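Local coordinates for uncharacterized protein (Bacteroides vulgatus, PDB 4Q88) that is not characterised biochemically but probably works as a family 88 glycoside hydrolase, cleaving glycosidic bonds in sugars, at residues A42-G47 against L61-D66; C52-N57 against E353-L358; K221-L226 against F282-N287. One frame throughout, in Å; residues are numbered along the deposited sequence.

Interaction 1: residues A42-G47 against L61-D66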
loop_
_atom_site.group_PDB
_atom_site.type_symbol
_atom_site.label_atom_id
_atom_site.label_comp_id
_atom_site.label_asym_id
_atom_site.label_seq_id
_atom_site.Cartn_x
_atom_site.Cartn_y
_atom_site.Cartn_z
ATOM N N ALA A 42 -9.048 4.283 3.955
ATOM C CA ALA A 42 -9.157 3.481 2.774
ATOM C C ALA A 42 -8.076 2.395 2.709
ATOM O O ALA A 42 -8.338 1.312 2.216
ATOM C CB ALA A 42 -9.075 4.345 1.509
ATOM N N VAL A 43 -6.870 2.693 3.197
ATOM C CA VAL A 43 -5.800 1.649 3.240
ATOM C C VAL A 43 -6.208 0.537 4.243
ATOM O O VAL A 43 -6.026 -0.619 3.965
ATOM C CB VAL A 43 -4.421 2.238 3.568
ATOM C CG1 VAL A 43 -3.383 1.129 3.856
ATOM C CG2 VAL A 43 -3.978 3.075 2.384
ATOM N N TYR A 44 -6.787 0.918 5.375
ATOM C CA TYR A 44 -7.286 -0.063 6.336
ATOM C C TYR A 44 -8.269 -0.991 5.558
ATOM O O TYR A 44 -8.163 -2.227 5.623
ATOM C CB TYR A 44 -7.950 0.533 7.572
ATOM C CG TYR A 44 -8.766 -0.588 8.211
ATOM C CD1 TYR A 44 -8.149 -1.600 8.933
ATOM C CD2 TYR A 44 -10.124 -0.702 7.926
ATOM C CE1 TYR A 44 -8.895 -2.699 9.423
ATOM C CE2 TYR A 44 -10.877 -1.776 8.413
ATOM C CZ TYR A 44 -10.257 -2.760 9.156
ATOM O OH TYR A 44 -10.973 -3.851 9.558
ATOM N N HIS A 45 -9.198 -0.392 4.786
ATOM C CA HIS A 45 -10.156 -1.219 4.017
ATOM C C HIS A 45 -9.494 -2.130 3.023
ATOM O O HIS A 45 -10.000 -3.212 2.808
ATOM C CB HIS A 45 -11.300 -0.406 3.423
ATOM C CG HIS A 45 -12.242 0.055 4.476
ATOM N ND1 HIS A 45 -13.209 -0.776 4.997
ATOM C CD2 HIS A 45 -12.253 1.173 5.239
ATOM C CE1 HIS A 45 -13.848 -0.142 5.961
ATOM N NE2 HIS A 45 -13.261 1.028 6.148
ATOM N N THR A 46 -8.407 -1.739 2.359
ATOM C CA THR A 46 -7.639 -2.725 1.553
ATOM C C THR A 46 -7.178 -3.947 2.368
ATOM O O THR A 46 -7.262 -5.089 1.897
ATOM C CB THR A 46 -6.452 -2.092 0.751
ATOM O OG1 THR A 46 -5.365 -1.691 1.601
ATOM C CG2 THR A 46 -6.936 -0.919 -0.040
ATOM N N GLY A 47 -6.744 -3.737 3.598
ATOM C CA GLY A 47 -6.420 -4.832 4.483
ATOM C C GLY A 47 -7.608 -5.684 4.838
ATOM O O GLY A 47 -7.566 -6.916 4.780
ATOM N N LEU A 61 -16.906 -8.205 5.927
ATOM C CA LEU A 61 -17.381 -7.653 4.657
ATOM C C LEU A 61 -18.364 -6.502 4.889
ATOM O O LEU A 61 -18.316 -5.451 4.240
ATOM C CB LEU A 61 -18.041 -8.745 3.816
ATOM C CG LEU A 61 -18.353 -8.349 2.372
ATOM C CD1 LEU A 61 -17.022 -8.195 1.644
ATOM C CD2 LEU A 61 -19.249 -9.450 1.760
ATOM N N GLN A 62 -19.272 -6.703 5.835
ATOM C CA GLN A 62 -20.288 -5.720 6.109
ATOM C C GLN A 62 -19.656 -4.465 6.680
ATOM O O GLN A 62 -20.200 -3.368 6.491
ATOM C CB GLN A 62 -21.295 -6.257 7.142
ATOM C CG GLN A 62 -22.533 -5.357 7.268
ATOM C CD GLN A 62 -23.315 -5.323 5.971
ATOM O OE1 GLN A 62 -23.513 -6.349 5.349
ATOM N NE2 GLN A 62 -23.739 -4.152 5.546
ATOM N N TYR A 63 -18.519 -4.593 7.360
ATOM C CA TYR A 63 -17.822 -3.380 7.851
ATOM C C TYR A 63 -17.386 -2.477 6.679
ATOM O O TYR A 63 -17.551 -1.230 6.736
ATOM C CB TYR A 63 -16.653 -3.763 8.756
ATOM C CG TYR A 63 -16.006 -2.641 9.518
ATOM C CD1 TYR A 63 -14.928 -1.960 8.978
ATOM C CD2 TYR A 63 -16.409 -2.303 10.811
ATOM C CE1 TYR A 63 -14.303 -0.937 9.664
ATOM C CE2 TYR A 63 -15.792 -1.250 11.510
ATOM C CZ TYR A 63 -14.725 -0.574 10.916
ATOM O OH TYR A 63 -14.049 0.432 11.568
ATOM N N SER A 64 -16.817 -3.079 5.645
ATOM C CA SER A 64 -16.440 -2.333 4.432
ATOM C C SER A 64 -17.664 -1.807 3.669
ATOM O O SER A 64 -17.652 -0.692 3.143
ATOM C CB SER A 64 -15.491 -3.138 3.525
ATOM O OG SER A 64 -14.204 -3.198 4.117
ATOM N N ILE A 65 -18.729 -2.590 3.586
ATOM C CA ILE A 65 -19.931 -2.147 2.887
ATOM C C ILE A 65 -20.514 -0.947 3.625
ATOM O O ILE A 65 -20.908 0.030 3.009
ATOM C CB ILE A 65 -20.991 -3.272 2.798
ATOM C CG1 ILE A 65 -20.509 -4.383 1.867
ATOM C CG2 ILE A 65 -22.361 -2.723 2.371
ATOM C CD1 ILE A 65 -21.284 -5.681 1.970
ATOM N N ASP A 66 -20.529 -1.004 4.947
ATOM C CA ASP A 66 -21.116 0.086 5.752
ATOM C C ASP A 66 -20.290 1.346 5.566
ATOM O O ASP A 66 -20.817 2.459 5.527
ATOM C CB ASP A 66 -21.180 -0.302 7.240
ATOM C CG ASP A 66 -22.259 -1.315 7.555
ATOM O OD1 ASP A 66 -23.040 -1.695 6.648
ATOM O OD2 ASP A 66 -22.241 -1.826 8.710
#
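The imidazole of His45 meets Ser64 at its edge and carries Tyr44 on one face, with CD2 of Tyr44 lying 3.9 Å above the centre of the ring; Trp67, on the same helix as Ser64, stacks with the imidazole. NE2 of His45 lies at the edge of the Tyr44 ring, in that ring's plane. Tyr63 reaches the histidine differently: the two rings meet rim to rim, with CE1 of His45 3.7 Å from CD1 of Tyr63 and the planes inclined by only 20°. CE1 of Tyr63 also packs 3.7 Å from CE2 of Tyr44. Between the two segments runs one nearly straight hydrogen bond, His45 ND1 to Ser64 OG at 2.8 Å (164°), and either partner could donate. With CG beside its own backbone N (chi1 -71°), the imidazole is carried toward the other helix, and the serine oxygen lies near the ring plane. Asn48, on the same helix as His45, bonds the same hydroxyl, giving this buried oxygen two partners. The phenol ends are fixed outside the contact, Tyr44 OH by Asn24 and Gln28, and Tyr63 OH by the carbonyl of His31. Bonds and aromatic cluster together join two successive helices, 39-55 and 58-70, whose segments run antiparallel with axes 10.5 Å apart, an up-and-down pairing as in the (alpha/alpha)6 barrels of the six-hairpin glycosidase clan.

Interaction 2: residues C52-N57 against E353-L358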
loop_
_atom_site.group_PDB
_atom_site.type_symbol
_atom_site.label_atom_id
_atom_site.label_comp_id
_atom_site.label_asym_id
_atom_site.label_seq_id
_atom_site.Cartn_x
_atom_site.Cartn_y
_atom_site.Cartn_z
ATOM N N CYS A 52 -11.109 -10.582 4.114
ATOM C CA CYS A 52 -12.330 -11.187 3.553
ATOM C C CYS A 52 -12.019 -12.190 2.475
ATOM O O CYS A 52 -12.669 -13.273 2.384
ATOM C CB CYS A 52 -13.282 -10.160 3.007
ATOM S SG CYS A 52 -13.984 -9.105 4.264
ATOM N N ALA A 53 -11.039 -11.905 1.631
ATOM C CA ALA A 53 -10.630 -12.896 0.638
ATOM C C ALA A 53 -10.105 -14.187 1.262
ATOM O O ALA A 53 -10.262 -15.279 0.720
ATOM C CB ALA A 53 -9.563 -12.306 -0.302
ATOM N N LEU A 54 -9.367 -14.057 2.359
ATOM C CA LEU A 54 -8.721 -15.196 3.000
ATOM C C LEU A 54 -9.732 -15.988 3.806
ATOM O O LEU A 54 -9.588 -17.200 3.919
ATOM C CB LEU A 54 -7.636 -14.744 3.967
ATOM C CG LEU A 54 -6.820 -15.810 4.651
ATOM C CD1 LEU A 54 -5.875 -16.485 3.671
ATOM C CD2 LEU A 54 -6.048 -15.172 5.799
ATOM N N THR A 55 -10.732 -15.318 4.347
ATOM C CA THR A 55 -11.582 -15.925 5.374
ATOM C C THR A 55 -13.060 -16.048 5.031
ATOM O O THR A 55 -13.795 -16.813 5.664
ATOM C CB THR A 55 -11.520 -15.143 6.720
ATOM O OG1 THR A 55 -12.160 -13.861 6.587
ATOM C CG2 THR A 55 -10.089 -15.017 7.260
ATOM N N GLY A 56 -13.533 -15.255 4.099
ATOM C CA GLY A 56 -14.942 -15.198 3.799
ATOM C C GLY A 56 -15.847 -14.652 4.871
ATOM O O GLY A 56 -17.060 -14.856 4.821
ATOM N N ASN A 57 -15.288 -13.929 5.825
ATOM C CA ASN A 57 -16.027 -13.511 6.994
ATOM C C ASN A 57 -17.062 -12.454 6.616
ATOM O O ASN A 57 -16.717 -11.366 6.163
ATOM C CB ASN A 57 -15.063 -13.019 8.082
ATOM C CG ASN A 57 -15.770 -12.631 9.371
ATOM O OD1 ASN A 57 -16.605 -11.743 9.387
ATOM N ND2 ASN A 57 -15.416 -13.292 10.466
ATOM N N GLU A 353 -1.070 -12.920 3.715
ATOM C CA GLU A 353 -0.144 -13.580 2.808
ATOM C C GLU A 353 0.739 -14.625 3.507
ATOM O O GLU A 353 1.155 -15.595 2.866
ATOM C CB GLU A 353 0.695 -12.540 2.033
ATOM C CG GLU A 353 1.171 -13.015 0.656
ATOM C CD GLU A 353 0.095 -13.392 -0.375
ATOM O OE1 GLU A 353 0.375 -14.300 -1.158
ATOM O OE2 GLU A 353 -0.997 -12.786 -0.458
ATOM N N ARG A 354 1.029 -14.423 4.788
ATOM C CA ARG A 354 1.743 -15.403 5.569
ATOM C C ARG A 354 0.952 -16.724 5.696
ATOM O O ARG A 354 1.534 -17.801 5.593
ATOM C CB ARG A 354 2.047 -14.883 6.944
ATOM C CG ARG A 354 2.867 -15.818 7.827
ATOM C CD ARG A 354 4.267 -16.053 7.266
ATOM N NE ARG A 354 5.034 -16.853 8.212
ATOM C CZ ARG A 354 6.285 -17.256 8.076
ATOM N NH1 ARG A 354 7.037 -16.950 7.030
ATOM N NH2 ARG A 354 6.791 -17.974 9.049
ATOM N N VAL A 355 -0.355 -16.614 5.901
ATOM C CA VAL A 355 -1.226 -17.813 5.907
ATOM C C VAL A 355 -1.084 -18.536 4.570
ATOM O O VAL A 355 -0.890 -19.770 4.539
ATOM C CB VAL A 355 -2.705 -17.453 6.175
ATOM C CG1 VAL A 355 -3.588 -18.701 6.007
ATOM C CG2 VAL A 355 -2.858 -16.877 7.543
ATOM N N ARG A 356 -1.116 -17.800 3.446
ATOM C CA ARG A 356 -1.005 -18.413 2.160
ATOM C C ARG A 356 0.362 -19.053 1.949
ATOM O O ARG A 356 0.489 -20.041 1.270
ATOM C CB ARG A 356 -1.365 -17.458 1.023
ATOM C CG ARG A 356 -2.710 -16.766 1.160
ATOM C CD ARG A 356 -3.050 -16.016 -0.119
ATOM N NE ARG A 356 -4.347 -15.327 -0.034
ATOM C CZ ARG A 356 -5.535 -15.922 -0.188
ATOM N NH1 ARG A 356 -5.584 -17.212 -0.474
ATOM N NH2 ARG A 356 -6.676 -15.225 -0.082
ATOM N N PHE A 357 1.402 -18.485 2.530
ATOM C CA PHE A 357 2.763 -19.052 2.440
ATOM C C PHE A 357 2.898 -20.360 3.246
ATOM O O PHE A 357 3.719 -21.192 2.909
ATOM C CB PHE A 357 3.723 -17.941 2.958
ATOM C CG PHE A 357 5.150 -18.340 3.103
ATOM C CD1 PHE A 357 6.052 -18.137 2.055
ATOM C CD2 PHE A 357 5.627 -18.853 4.298
ATOM C CE1 PHE A 357 7.393 -18.477 2.192
ATOM C CE2 PHE A 357 6.962 -19.212 4.435
ATOM C CZ PHE A 357 7.851 -19.007 3.388
ATOM N N LEU A 358 2.105 -20.534 4.297
ATOM C CA LEU A 358 2.222 -21.697 5.161
ATOM C C LEU A 358 1.510 -22.875 4.507
ATOM O O LEU A 358 1.668 -24.000 4.916
ATOM C CB LEU A 358 1.655 -21.435 6.548
ATOM C CG LEU A 358 2.527 -20.512 7.398
ATOM C CD1 LEU A 358 1.987 -20.543 8.822
ATOM C CD2 LEU A 358 3.991 -20.910 7.412
HETATM O O HOH W 1 -8.681 -17.731 0.217
#
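Leu54 fits against Val355 with both of its methyl groups, and this is the close-packed part of the contact. CD1 of Leu54 touches CG1 of Val355 at 3.9 Å, while CD2 of Leu54 meets CG2 of Val355 at 4.0 Å. The leucine can present this fork because its CG is anti to the backbone N (chi1 -176°), which sends the branch out from the helix toward the valine. Helix 13-30 packs against both, Ile20 touching Leu54 and Leu16 touching Val355. The solvent side is built otherwise. Arg356 runs extended from CG to NE and slides past Leu54 in the opposite direction, laying its guanidinium over the leucine: CD1 of Leu54 sits 3.9 Å above the centre of that flat group, on one face. At the guanidinium edge, NH2 of Arg356 stays 3.7 Å from the carbonyl O of Ala53, and a water bridges the two residues instead. This water donates to Ala53 O at 3.0 Å and accepts from NH1 of Arg356 at 3.2 Å. Helix 39-55 is close to its end here: the chain turns off at Gly56, which has positive phi, and Thr55 OG1 accepts from the backbone N of Asn57 in an ST turn. The carbonyls of a helix's last turn point along its axis toward the C-terminal end and carry partial negative charge, which probably favours a nearby guanidinium. Direct contact is thus mainly apolar packing, methyl on methyl and methyl on the guanidinium face, whereas the polar link relies on a water, a linkage likely to be more adaptable than a direct bond.

Interaction 3: residues K221-L226 against F282-N287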
loop_
_atom_site.group_PDB
_atom_site.type_symbol
_atom_site.label_atom_id
_atom_site.label_comp_id
_atom_site.label_asym_id
_atom_site.label_seq_id
_atom_site.Cartn_x
_atom_site.Cartn_y
_atom_site.Cartn_z
ATOM N N LYS A 221 0.238 -5.925 -5.999
ATOM C CA LYS A 221 -1.186 -5.807 -6.285
ATOM C C LYS A 221 -1.494 -5.627 -7.787
ATOM O O LYS A 221 -2.507 -6.145 -8.296
ATOM C CB LYS A 221 -1.831 -4.715 -5.470
ATOM C CG LYS A 221 -1.942 -5.091 -3.984
ATOM C CD LYS A 221 -2.280 -3.945 -3.110
ATOM C CE LYS A 221 -3.721 -3.582 -3.052
ATOM N NZ LYS A 221 -4.640 -4.645 -2.526
ATOM N N VAL A 222 -0.647 -4.883 -8.479
ATOM C CA VAL A 222 -0.782 -4.754 -9.919
ATOM C C VAL A 222 -0.653 -6.141 -10.578
ATOM O O VAL A 222 -1.552 -6.552 -11.361
ATOM C CB VAL A 222 0.245 -3.782 -10.511
ATOM C CG1 VAL A 222 0.383 -3.989 -12.020
ATOM C CG2 VAL A 222 -0.130 -2.346 -10.238
ATOM N N LEU A 223 0.417 -6.870 -10.239
ATOM C CA LEU A 223 0.686 -8.156 -10.843
ATOM C C LEU A 223 -0.372 -9.217 -10.466
ATOM O O LEU A 223 -0.665 -10.116 -11.272
ATOM C CB LEU A 223 2.110 -8.626 -10.508
ATOM C CG LEU A 223 3.178 -7.777 -11.205
ATOM C CD1 LEU A 223 4.532 -8.003 -10.586
ATOM C CD2 LEU A 223 3.184 -8.053 -12.725
ATOM N N LYS A 224 -1.005 -9.080 -9.319
ATOM C CA LYS A 224 -2.056 -9.997 -8.930
ATOM C C LYS A 224 -3.268 -9.981 -9.879
ATOM O O LYS A 224 -3.874 -11.043 -10.176
ATOM C CB LYS A 224 -2.420 -9.588 -7.532
ATOM C CG LYS A 224 -3.445 -10.357 -6.769
ATOM C CD LYS A 224 -3.377 -9.758 -5.354
ATOM C CE LYS A 224 -4.529 -10.168 -4.511
ATOM N NZ LYS A 224 -4.643 -11.613 -4.586
ATOM N N GLN A 225 -3.628 -8.799 -10.399
ATOM C CA GLN A 225 -4.781 -8.652 -11.269
ATOM C C GLN A 225 -4.552 -8.196 -12.711
ATOM O O GLN A 225 -5.503 -8.197 -13.509
ATOM C CB GLN A 225 -5.821 -7.753 -10.582
ATOM C CG GLN A 225 -6.459 -8.419 -9.367
ATOM C CD GLN A 225 -7.500 -7.541 -8.729
ATOM O OE1 GLN A 225 -7.170 -6.585 -8.002
ATOM N NE2 GLN A 225 -8.757 -7.821 -9.031
ATOM N N LEU A 226 -3.345 -7.810 -13.060
ATOM C CA LEU A 226 -3.070 -7.400 -14.433
ATOM C C LEU A 226 -3.257 -8.611 -15.362
ATOM O O LEU A 226 -2.795 -9.706 -15.059
ATOM C CB LEU A 226 -1.660 -6.873 -14.580
ATOM C CG LEU A 226 -1.206 -6.265 -15.899
ATOM C CD1 LEU A 226 -1.829 -4.903 -16.103
ATOM C CD2 LEU A 226 0.325 -6.171 -15.993
ATOM N N PHE A 282 7.101 -9.547 -0.319
ATOM C CA PHE A 282 8.018 -10.684 -0.435
ATOM C C PHE A 282 7.211 -12.004 -0.383
ATOM O O PHE A 282 7.412 -12.893 -1.175
ATOM C CB PHE A 282 9.027 -10.673 0.709
ATOM C CG PHE A 282 10.159 -9.672 0.530
ATOM C CD1 PHE A 282 11.044 -9.828 -0.488
ATOM C CD2 PHE A 282 10.366 -8.663 1.428
ATOM C CE1 PHE A 282 12.119 -8.978 -0.658
ATOM C CE2 PHE A 282 11.465 -7.825 1.284
ATOM C CZ PHE A 282 12.313 -7.965 0.226
ATOM N N LEU A 283 6.277 -12.083 0.556
ATOM C CA LEU A 283 5.449 -13.310 0.681
ATOM C C LEU A 283 4.647 -13.522 -0.620
ATOM O O LEU A 283 4.602 -14.646 -1.141
ATOM C CB LEU A 283 4.549 -13.202 1.893
ATOM C CG LEU A 283 5.224 -13.323 3.252
ATOM C CD1 LEU A 283 4.242 -12.813 4.300
ATOM C CD2 LEU A 283 5.699 -14.762 3.527
ATOM N N TRP A 284 3.999 -12.472 -1.133
ATOM C CA TRP A 284 3.219 -12.564 -2.389
ATOM C C TRP A 284 4.120 -13.050 -3.550
ATOM O O TRP A 284 3.771 -13.986 -4.322
ATOM C CB TRP A 284 2.523 -11.225 -2.746
ATOM C CG TRP A 284 1.700 -11.403 -3.947
ATOM C CD1 TRP A 284 0.426 -11.878 -3.990
ATOM C CD2 TRP A 284 2.117 -11.233 -5.301
ATOM N NE1 TRP A 284 -0.001 -11.968 -5.290
ATOM C CE2 TRP A 284 1.044 -11.650 -6.115
ATOM C CE3 TRP A 284 3.331 -10.856 -5.909
ATOM C CZ2 TRP A 284 1.116 -11.631 -7.505
ATOM C CZ3 TRP A 284 3.382 -10.822 -7.316
ATOM C CH2 TRP A 284 2.297 -11.226 -8.071
ATOM N N GLY A 285 5.287 -12.415 -3.660
ATOM C CA GLY A 285 6.268 -12.775 -4.691
ATOM C C GLY A 285 6.727 -14.227 -4.633
ATOM O O GLY A 285 6.826 -14.879 -5.656
ATOM N N ILE A 286 6.955 -14.745 -3.448
ATOM C CA ILE A 286 7.382 -16.132 -3.289
ATOM C C ILE A 286 6.183 -17.032 -3.617
ATOM O O ILE A 286 6.305 -17.990 -4.393
ATOM C CB ILE A 286 7.881 -16.380 -1.845
ATOM C CG1 ILE A 286 9.197 -15.617 -1.557
ATOM C CG2 ILE A 286 8.059 -17.883 -1.594
ATOM C CD1 ILE A 286 9.571 -15.672 -0.073
ATOM N N ASN A 287 5.009 -16.686 -3.067
ATOM C CA ASN A 287 3.789 -17.492 -3.279
ATOM C C ASN A 287 3.374 -17.559 -4.738
ATOM O O ASN A 287 2.705 -18.534 -5.164
ATOM C CB ASN A 287 2.642 -16.901 -2.466
ATOM C CG ASN A 287 2.795 -17.154 -0.994
ATOM O OD1 ASN A 287 3.589 -17.997 -0.588
ATOM N ND2 ASN A 287 2.074 -16.396 -0.181
#
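Leu223 is the first residue of 221-226 to touch the indole of Trp284, after Lys221 and Val222 have turned the other way, toward helix 144-159. Its contact is made by the root of the side chain: CB of Leu223 lies 3.6 Å from CH2 of Trp284 and 4.1 Å from CZ3, an oblique approach to the six-membered ring. The same side chain also touches Ile237 of helix 233-249. At Lys224 the backbone itself takes part, since its N and CA are both 3.8 Å from CZ2 of Trp284. Helices 209-225 and 272-287 are thereby joined across a sequence gap of more than fifty residues, a packing between non-consecutive helices that suits the mainly helical (alpha/alpha)6 barrel expected of this family, and one in which a single large ring spans the distance between backbones whose nearest CA atoms, those of Lys224 and Trp284, are 8.8 Å apart. An alanine in place of Trp284 is likely to leave Leu223 CB and the aliphatic stem of Lys224 without their apolar partner and open a gap between the two helices. That stem, its CG anti to the backbone N (chi1 -177°), runs obliquely past the pyrrole side of the indole, bringing CD of Lys224 within 4.0 Å of NE1 of Trp284. One residue on, Gln225 directs its amide oxygen to Lys154, and at Leu226, whose N bonds to Val222 O at 2.8 Å, the chain leaves the helix.

How the interactions relate
Interactions 1 and 3 are buried, while interaction 2 lies at the surface, its centre about 17 Å from the centre of the chain. Interactions 1 and 2 share helix 39-55: its earlier turns use rings and a direct side-chain hydrogen bond, whereas its last turn uses apolar packing on methyls and a guanidinium face, and a water. Cys52 and Leu61 bring the two into contact. Interaction 3 has neither bond nor bridge and depends on one indole. It adjoins interaction 2 through helices 272-287 and 341-358, where Glu353 OE1 lies 2.9 Å from Asn287 ND2, a probable hydrogen bond. Interactions 1 and 3 do not touch, their nearest atoms being about 5 Å apart.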